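Probable quinone reductase Qor (NADPH:quinone reductase) (Zeta-crystallin homolog protein) (Mycobacterium tuberculosis, PDB 4RVU) binds NADPH and probably passes its electrons to quinones, as a zeta-crystallin-like quinone reductase of the medium-chain dehydrogenase type. Local coordinates at residues V193-P198 with A205-E210; V149-G154 with L160-W165; A231-L236 with G264-T269; K138-V143 with T241-G246. All blocks are in the same frame, centred on the assembly; numbering follows the deposited sequence.

Contact 1: V193-P198 with A205-E210; sequences VVLDYP and AGRVRE. With NDP (NADPH dihydro-nicotinamide-adenine-dinucleotide phosphate), chain E.
Leu195, on strand 193-195, and Arg207, midway along helix 201-212, bring the two backbones nearest, their CA atoms 8.4 Å apart. At that spacing only side chains can bridge the gap. Leu195 points toward the helix and does most of the bridging. With CG beside the backbone N and anti to the carbonyl carbon (chi1 -62°), it splits its two methyls between two helical residues. CD1 lies 4.2 Å from CG2 of Val208, the two side chains crossing at about a right angle. CD2 lies over one face of the Arg207 guanidinium, 4.2 Å from NH1. A branched leucine suits this place because one branch can meet the buried valine while the other lies over the flat face of the arginine's guanidinium. Within the helix the same guanidinium makes a long, weak salt bridge, NH1 of Arg207 to OE1 of Glu210 at 4.0 Å. Past the strand the chain turns to the cofactor: the hydroxyl of Tyr197 donates to O3X of the NADPH 2'-phosphate over 2.9 Å, the oxygen lying at the ring edge and near its plane. Arg322 makes a cation-pi contact with the same ring and also bonds NADPH. A helix covering the outermost strand of a parallel sheet, with a phosphate-binding residue just beyond the strand, belongs to an NADPH-binding Rossmann domain.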
# COMPACT_ATOMS: atom_id res chain seq x y z
N VAL A 193 -22.86 8.88 7.85
CA VAL A 193 -22.58 9.49 9.15
C VAL A 193 -21.47 10.52 9.00
O VAL A 193 -20.47 10.28 8.31
CB VAL A 193 -22.13 8.43 10.19
CG1 VAL A 193 -21.63 9.10 11.46
CG2 VAL A 193 -23.27 7.48 10.52
N VAL A 194 -21.64 11.67 9.66
CA VAL A 194 -20.63 12.72 9.64
C VAL A 194 -20.03 12.91 11.03
O VAL A 194 -20.76 13.11 12.01
CB VAL A 194 -21.23 14.05 9.15
CG1 VAL A 194 -20.16 15.13 9.11
CG2 VAL A 194 -21.86 13.87 7.78
N LEU A 195 -18.70 12.83 11.12
CA LEU A 195 -18.00 12.96 12.39
C LEU A 195 -17.21 14.25 12.48
O LEU A 195 -16.91 14.88 11.46
CB LEU A 195 -17.03 11.78 12.58
CG LEU A 195 -17.69 10.41 12.65
CD1 LEU A 195 -16.65 9.31 12.66
CD2 LEU A 195 -18.57 10.33 13.89
N ASP A 196 -16.86 14.65 13.70
CA ASP A 196 -15.92 15.75 13.87
C ASP A 196 -14.50 15.25 13.62
O ASP A 196 -14.26 14.04 13.61
CB ASP A 196 -16.01 16.31 15.28
CG ASP A 196 -17.38 16.84 15.61
OD1 ASP A 196 -17.88 17.71 14.87
OD2 ASP A 196 -17.97 16.38 16.61
N TYR A 197 -13.57 16.17 13.43
CA TYR A 197 -12.17 15.80 13.26
C TYR A 197 -11.65 15.12 14.52
O TYR A 197 -12.06 15.47 15.63
CB TYR A 197 -11.31 17.00 12.87
CG TYR A 197 -11.37 17.25 11.38
CD1 TYR A 197 -12.42 17.95 10.81
CD2 TYR A 197 -10.39 16.74 10.54
CE1 TYR A 197 -12.49 18.15 9.44
CE2 TYR A 197 -10.45 16.93 9.17
CZ TYR A 197 -11.50 17.64 8.63
OH TYR A 197 -11.55 17.83 7.27
N PRO A 198 -10.76 14.13 14.33
CA PRO A 198 -10.18 13.39 15.46
C PRO A 198 -9.49 14.33 16.45
O PRO A 198 -8.84 15.29 16.03
CB PRO A 198 -9.13 12.49 14.80
CG PRO A 198 -9.54 12.39 13.36
CD PRO A 198 -10.22 13.68 13.03
N ALA A 205 -11.04 6.35 16.24
CA ALA A 205 -11.14 5.00 15.71
C ALA A 205 -12.27 4.21 16.37
O ALA A 205 -12.97 3.44 15.72
CB ALA A 205 -9.81 4.25 15.82
N GLY A 206 -12.45 4.40 17.67
CA GLY A 206 -13.58 3.80 18.37
C GLY A 206 -14.93 4.20 17.77
O GLY A 206 -15.81 3.35 17.62
N ARG A 207 -15.09 5.47 17.43
CA ARG A 207 -16.33 5.95 16.80
C ARG A 207 -16.57 5.17 15.51
O ARG A 207 -17.65 4.60 15.29
CB ARG A 207 -16.25 7.44 16.48
CG ARG A 207 -15.48 8.27 17.48
CD ARG A 207 -16.26 8.44 18.78
NE ARG A 207 -17.01 9.69 18.79
CZ ARG A 207 -18.25 9.81 18.33
NH1 ARG A 207 -18.88 8.76 17.82
NH2 ARG A 207 -18.87 10.99 18.37
N VAL A 208 -15.55 5.14 14.66
CA VAL A 208 -15.60 4.40 13.41
C VAL A 208 -15.89 2.91 13.62
O VAL A 208 -16.70 2.33 12.90
CB VAL A 208 -14.29 4.59 12.60
CG1 VAL A 208 -14.32 3.77 11.31
CG2 VAL A 208 -14.08 6.07 12.31
N ARG A 209 -15.22 2.30 14.61
CA ARG A 209 -15.49 0.90 14.94
C ARG A 209 -16.94 0.71 15.38
O ARG A 209 -17.60 -0.24 14.95
CB ARG A 209 -14.53 0.39 16.03
CG ARG A 209 -13.05 0.50 15.69
CD ARG A 209 -12.37 -0.83 15.38
NE ARG A 209 -11.03 -0.60 14.83
CZ ARG A 209 -10.54 -1.20 13.76
NH1 ARG A 209 -11.26 -2.10 13.10
NH2 ARG A 209 -9.32 -0.91 13.33
N GLU A 210 -17.42 1.61 16.22
CA GLU A 210 -18.82 1.59 16.66
C GLU A 210 -19.77 1.50 15.47
O GLU A 210 -20.71 0.70 15.46
CB GLU A 210 -19.15 2.83 17.51
CG GLU A 210 -20.60 2.90 17.98
CD GLU A 210 -20.89 4.11 18.85
OE1 GLU A 210 -20.15 5.11 18.76
OE2 GLU A 210 -21.87 4.06 19.63
PA NDP E . -10.69 20.87 -0.48
O1A NDP E . -11.77 21.57 -1.24
O2A NDP E . -10.96 19.51 0.11
O5B NDP E . -10.18 21.84 0.70
C5B NDP E . -9.36 21.33 1.75
C4B NDP E . -10.28 20.93 2.89
O4B NDP E . -9.58 20.15 3.86
C3B NDP E . -10.79 22.15 3.64
O3B NDP E . -12.00 22.66 3.07
C2B NDP E . -11.01 21.62 5.05
O2B NDP E . -12.37 21.26 5.24
C1B NDP E . -10.12 20.40 5.16
N9A NDP E . -9.04 20.73 6.13
C8A NDP E . -8.80 20.09 7.28
N7A NDP E . -7.76 20.65 7.94
C5A NDP E . -7.33 21.69 7.20
C6A NDP E . -6.26 22.71 7.32
N6A NDP E . -5.44 22.73 8.39
N1A NDP E . -6.14 23.61 6.33
C2A NDP E . -6.96 23.60 5.26
N3A NDP E . -7.95 22.70 5.09
C4A NDP E . -8.18 21.74 6.01
O3 NDP E . -9.39 20.79 -1.41
PN NDP E . -9.39 19.96 -2.79
O1N NDP E . -10.74 19.32 -2.97
O2N NDP E . -8.81 20.85 -3.86
O5D NDP E . -8.32 18.80 -2.48
C5D NDP E . -8.53 17.89 -1.41
C4D NDP E . -7.20 17.28 -0.99
O4D NDP E . -6.79 16.31 -1.95
C3D NDP E . -6.11 18.32 -0.94
O3D NDP E . -5.26 18.03 0.17
C2D NDP E . -5.33 18.13 -2.23
O2D NDP E . -3.96 18.47 -2.04
C1D NDP E . -5.52 16.64 -2.50
N1N NDP E . -5.51 16.28 -3.91
C2N NDP E . -4.73 15.27 -4.30
C3N NDP E . -4.67 14.85 -5.62
C7N NDP E . -3.76 13.72 -5.99
O7N NDP E . -3.76 13.30 -7.14
N7N NDP E . -2.98 13.19 -5.05
C4N NDP E . -5.52 15.51 -6.69
C5N NDP E . -6.34 16.58 -6.13
C6N NDP E . -6.31 16.92 -4.78
P2B NDP E . -12.95 20.99 6.72
O1X NDP E . -11.73 20.97 7.59
O2X NDP E . -13.87 22.15 6.97
O3X NDP E . -13.67 19.68 6.60

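Contact 2: V149-G154 with L160-W165; sequences VLVHAG and LILTQW. With NDP (NADPH dihydro-nicotinamide-adenine-dinucleotide phosphate), chain E.
Strand 148-151 and helix 157-168 meet here in a buried, mainly apolar contact at the start of a beta-alpha-beta unit, joined by the glycine turn that runs beside the cofactor. Val151 is the strand's contribution: its CG1, anti to the backbone N (chi1 176°), reaches CD1 of Leu162 at 4.0 Å. Beta-branched valine fits an extended strand, and the longer leucine spans the distance from the helix. Leu162 also packs on Ala133 and Leu137 of helix 120-140, so it fills the space between two helices and the sheet. Gly154 begins a GxGxxG sequence with Gly156 and Gly159, consistent with the dinucleotide-binding turn of a Rossmann fold. Just before it, CB of Ala153 stands 3.5 Å from O4B of the NADPH adenosine ribose, a spot where a small side chain lets the sugar come close. The carbonyl of Gly154 is covered by Leu160, whose CD2 lies 3.3 Å from that oxygen. A water joins the polar groups across the turn, donating to Gly154 O over 2.6 Å and to Thr163 OG1 over 2.7 Å. The threonine hydroxyl is bonded to Gly159 O as well, which ties it back into its own helix, while its side chain touches Val173 and Thr175 of the neighbouring strand.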
# COMPACT_ATOMS: atom_id res chain seq x y z
N VAL A 149 -16.36 3.18 3.68
CA VAL A 149 -15.10 3.92 3.58
C VAL A 149 -15.17 5.19 4.41
O VAL A 149 -16.25 5.71 4.67
CB VAL A 149 -14.73 4.26 2.11
CG1 VAL A 149 -14.58 2.99 1.29
CG2 VAL A 149 -15.78 5.19 1.49
N LEU A 150 -14.00 5.68 4.82
CA LEU A 150 -13.90 6.97 5.50
C LEU A 150 -13.31 8.00 4.54
O LEU A 150 -12.27 7.75 3.90
CB LEU A 150 -13.01 6.84 6.75
CG LEU A 150 -12.57 8.11 7.48
CD1 LEU A 150 -13.77 8.87 8.01
CD2 LEU A 150 -11.62 7.76 8.61
N VAL A 151 -13.97 9.15 4.43
CA VAL A 151 -13.51 10.24 3.58
C VAL A 151 -13.38 11.50 4.41
O VAL A 151 -14.39 12.08 4.83
CB VAL A 151 -14.52 10.50 2.44
CG1 VAL A 151 -14.08 11.71 1.60
CG2 VAL A 151 -14.66 9.28 1.55
N HIS A 152 -12.15 11.94 4.66
CA HIS A 152 -11.93 13.18 5.40
C HIS A 152 -12.29 14.39 4.54
O HIS A 152 -12.31 14.30 3.31
CB HIS A 152 -10.48 13.26 5.88
CG HIS A 152 -10.15 12.27 6.95
ND1 HIS A 152 -10.77 12.27 8.18
CD2 HIS A 152 -9.25 11.25 6.98
CE1 HIS A 152 -10.27 11.29 8.92
NE2 HIS A 152 -9.34 10.66 8.21
N ALA A 153 -12.58 15.52 5.19
CA ALA A 153 -13.00 16.75 4.50
C ALA A 153 -14.13 16.48 3.51
O ALA A 153 -14.02 16.80 2.31
CB ALA A 153 -11.80 17.40 3.80
N GLY A 154 -15.22 15.92 4.03
CA GLY A 154 -16.34 15.48 3.22
C GLY A 154 -17.02 16.57 2.40
O GLY A 154 -17.69 16.26 1.43
N LEU A 160 -16.73 15.82 -1.70
CA LEU A 160 -18.12 15.71 -2.12
C LEU A 160 -18.25 14.77 -3.32
O LEU A 160 -19.23 14.05 -3.43
CB LEU A 160 -18.70 17.10 -2.45
CG LEU A 160 -18.96 18.03 -1.27
CD1 LEU A 160 -19.25 19.44 -1.81
CD2 LEU A 160 -20.13 17.52 -0.44
N ILE A 161 -17.26 14.77 -4.21
CA ILE A 161 -17.32 13.88 -5.37
C ILE A 161 -17.12 12.42 -4.94
O ILE A 161 -17.86 11.53 -5.39
CB ILE A 161 -16.30 14.28 -6.48
CG1 ILE A 161 -16.61 15.69 -7.00
CG2 ILE A 161 -16.39 13.30 -7.65
CD1 ILE A 161 -15.58 16.23 -8.00
N LEU A 162 -16.15 12.19 -4.06
CA LEU A 162 -15.93 10.84 -3.51
C LEU A 162 -17.20 10.31 -2.86
O LEU A 162 -17.59 9.16 -3.07
CB LEU A 162 -14.78 10.84 -2.49
CG LEU A 162 -13.37 10.84 -3.06
CD1 LEU A 162 -12.34 11.13 -1.98
CD2 LEU A 162 -13.07 9.49 -3.74
N THR A 163 -17.86 11.17 -2.08
CA THR A 163 -19.01 10.75 -1.28
C THR A 163 -20.17 10.37 -2.19
O THR A 163 -20.73 9.27 -2.06
CB THR A 163 -19.41 11.85 -0.31
OG1 THR A 163 -18.32 12.07 0.59
CG2 THR A 163 -20.65 11.47 0.48
N GLN A 164 -20.49 11.24 -3.15
CA GLN A 164 -21.57 10.95 -4.08
C GLN A 164 -21.30 9.70 -4.90
O GLN A 164 -22.19 8.86 -5.05
CB GLN A 164 -21.77 12.12 -5.03
CG GLN A 164 -22.23 13.39 -4.35
CD GLN A 164 -22.38 14.51 -5.36
OE1 GLN A 164 -23.38 14.57 -6.09
NE2 GLN A 164 -21.38 15.38 -5.44
N TRP A 165 -20.09 9.60 -5.43
CA TRP A 165 -19.76 8.53 -6.36
C TRP A 165 -19.74 7.19 -5.64
O TRP A 165 -20.32 6.22 -6.13
CB TRP A 165 -18.41 8.80 -7.03
CG TRP A 165 -18.31 8.22 -8.41
CD1 TRP A 165 -19.06 7.20 -8.94
CD2 TRP A 165 -17.44 8.66 -9.46
NE1 TRP A 165 -18.68 6.97 -10.24
CE2 TRP A 165 -17.70 7.86 -10.59
CE3 TRP A 165 -16.45 9.65 -9.54
CZ2 TRP A 165 -17.01 8.02 -11.80
CZ3 TRP A 165 -15.77 9.81 -10.74
CH2 TRP A 165 -16.06 9.00 -11.85
PA NDP E . -10.69 20.87 -0.48
O1A NDP E . -11.77 21.57 -1.24
O2A NDP E . -10.96 19.51 0.11
O5B NDP E . -10.18 21.84 0.70
C5B NDP E . -9.36 21.33 1.75
C4B NDP E . -10.28 20.93 2.89
O4B NDP E . -9.58 20.15 3.86
C3B NDP E . -10.79 22.15 3.64
O3B NDP E . -12.00 22.66 3.07
C2B NDP E . -11.01 21.62 5.05
O2B NDP E . -12.37 21.26 5.24
C1B NDP E . -10.12 20.40 5.16
N9A NDP E . -9.04 20.73 6.13
C8A NDP E . -8.80 20.09 7.28
N7A NDP E . -7.76 20.65 7.94
C5A NDP E . -7.33 21.69 7.20
C6A NDP E . -6.26 22.71 7.32
N6A NDP E . -5.44 22.73 8.39
N1A NDP E . -6.14 23.61 6.33
C2A NDP E . -6.96 23.60 5.26
N3A NDP E . -7.95 22.70 5.09
C4A NDP E . -8.18 21.74 6.01
O3 NDP E . -9.39 20.79 -1.41
PN NDP E . -9.39 19.96 -2.79
O1N NDP E . -10.74 19.32 -2.97
O2N NDP E . -8.81 20.85 -3.86
O5D NDP E . -8.32 18.80 -2.48
C5D NDP E . -8.53 17.89 -1.41
C4D NDP E . -7.20 17.28 -0.99
O4D NDP E . -6.79 16.31 -1.95
C3D NDP E . -6.11 18.32 -0.94
O3D NDP E . -5.26 18.03 0.17
C2D NDP E . -5.33 18.13 -2.23
O2D NDP E . -3.96 18.47 -2.04
C1D NDP E . -5.52 16.64 -2.50
N1N NDP E . -5.51 16.28 -3.91
C2N NDP E . -4.73 15.27 -4.30
C3N NDP E . -4.67 14.85 -5.62
C7N NDP E . -3.76 13.72 -5.99
O7N NDP E . -3.76 13.30 -7.14
N7N NDP E . -2.98 13.19 -5.05
C4N NDP E . -5.52 15.51 -6.69
C5N NDP E . -6.34 16.58 -6.13
C6N NDP E . -6.31 16.92 -4.78
P2B NDP E . -12.95 20.99 6.72
O1X NDP E . -11.73 20.97 7.59
O2X NDP E . -13.87 22.15 6.97
O3X NDP E . -13.67 19.68 6.60
O HOH W 1 -19.31 14.29 1.84

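Contact 3: A231-L236 with G264-T269; sequences ASLASL and GSVYLT
Ser232 OG is gripped by three hydrogen-bonding partners, His152 NE2, Asp222 OD2 and Thr228 O. Nearby, Ser235 OG donates to the carbonyl oxygen of Ala231 over 2.6 Å, approaching 33° out of the carbonyl plane, a bond back to a carbonyl four residues earlier that a short serine hydroxyl can make. The chain then leads into Leu236, which together with Leu233 meets Val266 across the contact. Leu233 reaches out with CG anti to the backbone N (chi1 -180°), and its CD1 comes to 3.9 Å from Val266 CG2. Leu236 starts toward the valine from its CA, and its CD1 comes to 4.1 Å from Val266 CB. Both leucines cross the valine obliquely, one branch of each resting on it, Leu233 on CG2 and Leu236 mainly on CB and CG1. Leu260 of helix 258-262 and Leu242 of strand 240-244 add further apolar surface. Gly264, the first residue after the preceding helix to leave helical angles, has phi 126°, where the carbonyl O of the residue before leaves no room for a CB. The contact thus packs Leu233 of helix 229-234 and Leu236 after it on the loop residue leading into strand 267-269, the last of the parallel Rossmann sheet within this chain, which continues antiparallel into the second subunit.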
# COMPACT_ATOMS: atom_id res chain seq x y z
N ALA A 231 -5.42 8.73 13.07
CA ALA A 231 -6.79 8.28 13.19
C ALA A 231 -7.23 7.43 12.00
O ALA A 231 -7.92 6.42 12.17
CB ALA A 231 -7.72 9.46 13.37
N SER A 232 -6.85 7.84 10.79
CA SER A 232 -7.14 7.06 9.59
C SER A 232 -6.55 5.66 9.71
O SER A 232 -7.24 4.66 9.47
CB SER A 232 -6.55 7.74 8.35
OG SER A 232 -7.18 8.98 8.10
N LEU A 233 -5.28 5.61 10.06
CA LEU A 233 -4.59 4.32 10.18
C LEU A 233 -5.27 3.42 11.23
O LEU A 233 -5.45 2.21 11.01
CB LEU A 233 -3.11 4.54 10.52
CG LEU A 233 -2.27 3.27 10.68
CD1 LEU A 233 -2.28 2.50 9.38
CD2 LEU A 233 -0.84 3.58 11.09
N ALA A 234 -5.69 4.01 12.34
CA ALA A 234 -6.34 3.27 13.43
C ALA A 234 -7.77 2.82 13.12
O ALA A 234 -8.35 2.01 13.86
CB ALA A 234 -6.31 4.08 14.72
N SER A 235 -8.37 3.36 12.05
CA SER A 235 -9.76 3.06 11.73
C SER A 235 -9.98 1.93 10.72
O SER A 235 -11.12 1.60 10.40
CB SER A 235 -10.47 4.32 11.23
OG SER A 235 -10.34 5.36 12.18
N LEU A 236 -8.89 1.34 10.22
CA LEU A 236 -8.98 0.39 9.11
C LEU A 236 -9.37 -1.05 9.46
O LEU A 236 -9.00 -1.58 10.50
CB LEU A 236 -7.65 0.33 8.37
CG LEU A 236 -7.39 1.52 7.46
CD1 LEU A 236 -5.90 1.62 7.17
CD2 LEU A 236 -8.17 1.36 6.17
N GLY A 264 -3.29 -3.90 11.25
CA GLY A 264 -4.02 -4.96 10.58
C GLY A 264 -3.46 -5.45 9.25
O GLY A 264 -4.22 -5.88 8.37
N SER A 265 -2.13 -5.44 9.11
CA SER A 265 -1.48 -5.78 7.83
C SER A 265 -2.12 -4.99 6.70
O SER A 265 -2.58 -5.55 5.69
CB SER A 265 -1.55 -7.28 7.54
OG SER A 265 -0.81 -8.03 8.49
N VAL A 266 -2.16 -3.68 6.88
CA VAL A 266 -2.88 -2.82 5.95
C VAL A 266 -1.94 -2.35 4.86
O VAL A 266 -0.73 -2.56 4.92
CB VAL A 266 -3.48 -1.62 6.67
CG1 VAL A 266 -4.32 -2.10 7.85
CG2 VAL A 266 -2.39 -0.68 7.14
N TYR A 267 -2.52 -1.70 3.85
CA TYR A 267 -1.73 -1.10 2.78
C TYR A 267 -1.74 0.39 2.98
O TYR A 267 -2.78 0.97 3.32
CB TYR A 267 -2.40 -1.34 1.43
CG TYR A 267 -2.53 -2.77 1.00
CD1 TYR A 267 -3.60 -3.55 1.44
CD2 TYR A 267 -1.61 -3.35 0.13
CE1 TYR A 267 -3.73 -4.86 1.03
CE2 TYR A 267 -1.74 -4.66 -0.28
CZ TYR A 267 -2.81 -5.41 0.17
OH TYR A 267 -2.96 -6.71 -0.24
N LEU A 268 -0.59 1.01 2.74
CA LEU A 268 -0.49 2.47 2.67
C LEU A 268 -0.09 2.87 1.26
O LEU A 268 0.86 2.32 0.68
CB LEU A 268 0.52 3.00 3.70
CG LEU A 268 0.82 4.50 3.69
CD1 LEU A 268 -0.42 5.33 4.10
CD2 LEU A 268 1.99 4.83 4.59
N THR A 269 -0.80 3.82 0.66
CA THR A 269 -0.38 4.29 -0.64
C THR A 269 -0.53 5.80 -0.68
O THR A 269 -1.45 6.35 -0.07
CB THR A 269 -1.17 3.62 -1.78
OG1 THR A 269 -0.71 4.13 -3.04
CG2 THR A 269 -2.67 3.93 -1.63

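Contact 4: K138-V143 with T241-G246; sequences KSVYPV and TLALFG. With NDP (NADPH dihydro-nicotinamide-adenine-dinucleotide phosphate), chain E.
Val140, in the last turn of helix 120-140, turns its CB toward strand 240-244. From CB the branch CG1 leaves anti to the backbone N (chi1 169°) and ends 3.8 Å from CB of Ala243. The methyl of alanine leaves room for the valine to approach the strand this closely, and Thr269 and Phe276 pack on the valine too. Tyr141, the first residue beyond the helix, also points at the strand, and its CD1 stands 4.0 Å from OG1 of Thr241. The tyrosine's own hydroxyl bonds Asp147. Between the segments lies a water, 2.9 Å from Val140 O, to which it donates, and 2.7 Å from Thr241 OG1. Threonine suits the site because its hydroxyl can hold this water while its beta-branched frame stays in the strand. The carbonyl of Val140 has a further partner in Tyr267 OH of the second subunit. The strand is one of six in the parallel Rossmann sheet, and its C-terminal end leads into the cofactor pocket, as expected for this fold. There Phe245, a residue of the NADPH site, puts CE2 of its ring 3.0 Å from O4D of the nicotinamide ribose. Gly246 follows, its CA 3.6 Å from O3D of the same sugar; with no side chain it lets the ribose hydroxyl come this near.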
# COMPACT_ATOMS: atom_id res chain seq x y z
N LYS A 138 -11.76 3.60 -8.21
CA LYS A 138 -11.76 2.55 -9.22
C LYS A 138 -10.42 1.83 -9.34
O LYS A 138 -10.38 0.70 -9.83
CB LYS A 138 -12.17 3.11 -10.59
CG LYS A 138 -13.61 3.61 -10.67
CD LYS A 138 -14.58 2.44 -10.80
CE LYS A 138 -16.04 2.92 -10.87
NZ LYS A 138 -16.30 3.78 -12.03
N SER A 139 -9.34 2.47 -8.91
CA SER A 139 -7.98 1.97 -9.15
C SER A 139 -7.15 1.79 -7.89
O SER A 139 -6.54 0.73 -7.68
CB SER A 139 -7.24 2.89 -10.13
OG SER A 139 -7.92 2.95 -11.37
N VAL A 140 -7.09 2.82 -7.05
CA VAL A 140 -6.30 2.72 -5.81
C VAL A 140 -6.90 1.70 -4.84
O VAL A 140 -6.22 0.77 -4.38
CB VAL A 140 -6.12 4.10 -5.14
CG1 VAL A 140 -5.55 3.94 -3.74
CG2 VAL A 140 -5.19 4.97 -5.99
N TYR A 141 -8.18 1.86 -4.53
CA TYR A 141 -8.93 0.82 -3.86
C TYR A 141 -10.26 0.69 -4.59
O TYR A 141 -11.08 1.59 -4.52
CB TYR A 141 -9.17 1.12 -2.37
CG TYR A 141 -10.12 0.09 -1.78
CD1 TYR A 141 -9.70 -1.21 -1.56
CD2 TYR A 141 -11.45 0.40 -1.55
CE1 TYR A 141 -10.57 -2.18 -1.07
CE2 TYR A 141 -12.33 -0.55 -1.06
CZ TYR A 141 -11.89 -1.84 -0.83
OH TYR A 141 -12.77 -2.78 -0.36
N PRO A 142 -10.47 -0.43 -5.30
CA PRO A 142 -11.69 -0.57 -6.08
C PRO A 142 -12.88 -0.89 -5.18
O PRO A 142 -13.08 -2.06 -4.82
CB PRO A 142 -11.39 -1.75 -7.02
CG PRO A 142 -9.98 -2.25 -6.64
CD PRO A 142 -9.65 -1.65 -5.31
N VAL A 143 -13.66 0.13 -4.83
CA VAL A 143 -14.77 -0.07 -3.90
C VAL A 143 -15.79 -1.04 -4.49
O VAL A 143 -15.96 -1.11 -5.71
CB VAL A 143 -15.45 1.26 -3.52
CG1 VAL A 143 -14.47 2.18 -2.75
CG2 VAL A 143 -16.03 1.96 -4.75
N THR A 241 -7.10 -0.48 3.04
CA THR A 241 -6.18 0.40 2.30
C THR A 241 -6.29 1.84 2.79
O THR A 241 -7.38 2.41 2.78
CB THR A 241 -6.49 0.38 0.79
OG1 THR A 241 -6.19 -0.92 0.25
CG2 THR A 241 -5.66 1.44 0.05
N LEU A 242 -5.17 2.40 3.22
CA LEU A 242 -5.11 3.82 3.54
C LEU A 242 -4.59 4.55 2.30
O LEU A 242 -3.42 4.44 1.95
CB LEU A 242 -4.17 4.08 4.72
CG LEU A 242 -4.50 5.27 5.62
CD1 LEU A 242 -3.53 5.38 6.78
CD2 LEU A 242 -4.52 6.59 4.84
N ALA A 243 -5.48 5.27 1.62
CA ALA A 243 -5.06 6.09 0.50
C ALA A 243 -4.86 7.51 1.01
O ALA A 243 -5.82 8.27 1.18
CB ALA A 243 -6.08 6.05 -0.62
N LEU A 244 -3.60 7.84 1.29
CA LEU A 244 -3.23 9.20 1.69
C LEU A 244 -2.96 10.00 0.42
O LEU A 244 -1.89 9.89 -0.17
CB LEU A 244 -1.97 9.16 2.57
CG LEU A 244 -1.35 10.50 2.96
CD1 LEU A 244 -2.32 11.31 3.83
CD2 LEU A 244 -0.05 10.27 3.70
N PHE A 245 -3.94 10.80 -0.01
CA PHE A 245 -3.82 11.48 -1.30
C PHE A 245 -3.64 13.00 -1.18
O PHE A 245 -3.54 13.70 -2.19
CB PHE A 245 -5.01 11.14 -2.21
CG PHE A 245 -6.32 11.76 -1.76
CD1 PHE A 245 -7.09 11.17 -0.77
CD2 PHE A 245 -6.78 12.93 -2.35
CE1 PHE A 245 -8.29 11.74 -0.36
CE2 PHE A 245 -7.97 13.51 -1.95
CZ PHE A 245 -8.74 12.91 -0.97
N GLY A 246 -3.58 13.51 0.04
CA GLY A 246 -3.45 14.95 0.23
C GLY A 246 -2.83 15.28 1.57
O GLY A 246 -2.63 14.40 2.40
PA NDP E . -10.69 20.87 -0.48
O1A NDP E . -11.77 21.57 -1.24
O2A NDP E . -10.96 19.51 0.11
O5B NDP E . -10.18 21.84 0.70
C5B NDP E . -9.36 21.33 1.75
C4B NDP E . -10.28 20.93 2.89
O4B NDP E . -9.58 20.15 3.86
C3B NDP E . -10.79 22.15 3.64
O3B NDP E . -12.00 22.66 3.07
C2B NDP E . -11.01 21.62 5.05
O2B NDP E . -12.37 21.26 5.24
C1B NDP E . -10.12 20.40 5.16
N9A NDP E . -9.04 20.73 6.13
C8A NDP E . -8.80 20.09 7.28
N7A NDP E . -7.76 20.65 7.94
C5A NDP E . -7.33 21.69 7.20
C6A NDP E . -6.26 22.71 7.32
N6A NDP E . -5.44 22.73 8.39
N1A NDP E . -6.14 23.61 6.33
C2A NDP E . -6.96 23.60 5.26
N3A NDP E . -7.95 22.70 5.09
C4A NDP E . -8.18 21.74 6.01
O3 NDP E . -9.39 20.79 -1.41
PN NDP E . -9.39 19.96 -2.79
O1N NDP E . -10.74 19.32 -2.97
O2N NDP E . -8.81 20.85 -3.86
O5D NDP E . -8.32 18.80 -2.48
C5D NDP E . -8.53 17.89 -1.41
C4D NDP E . -7.20 17.28 -0.99
O4D NDP E . -6.79 16.31 -1.95
C3D NDP E . -6.11 18.32 -0.94
O3D NDP E . -5.26 18.03 0.17
C2D NDP E . -5.33 18.13 -2.23
O2D NDP E . -3.96 18.47 -2.04
C1D NDP E . -5.52 16.64 -2.50
N1N NDP E . -5.51 16.28 -3.91
C2N NDP E . -4.73 15.27 -4.30
C3N NDP E . -4.67 14.85 -5.62
C7N NDP E . -3.76 13.72 -5.99
O7N NDP E . -3.76 13.30 -7.14
N7N NDP E . -2.98 13.19 -5.05
C4N NDP E . -5.52 15.51 -6.69
C5N NDP E . -6.34 16.58 -6.13
C6N NDP E . -6.31 16.92 -4.78
P2B NDP E . -12.95 20.99 6.72
O1X NDP E . -11.73 20.97 7.59
O2X NDP E . -13.87 22.15 6.97
O3X NDP E . -13.67 19.68 6.60
O HOH W 2 -6.09 -1.28 -2.40

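How the contacts relate
All four contacts reach the six-stranded parallel sheet of the Rossmann domain, whose outermost strands within this chain are 193-195 in contact 1 and 267-269 in contact 3. Along the chain contact 2 closes before contact 1 opens, and both fall between the segments of contact 4, which alternate with those of contact 3. Contacts 3 and 4 have centres about 11 Å apart, on neighbouring strands, and both touch the second subunit; the centres of contacts 1 and 4 are about 19 Å apart and the two do not meet. Arg209 of contact 1 probably bonds the carbonyls of Ala234 and Leu236 in contact 3. Contacts 1, 2 and 4 touch NADPH, so one sheet borders both the NADPH site and the dimer interface.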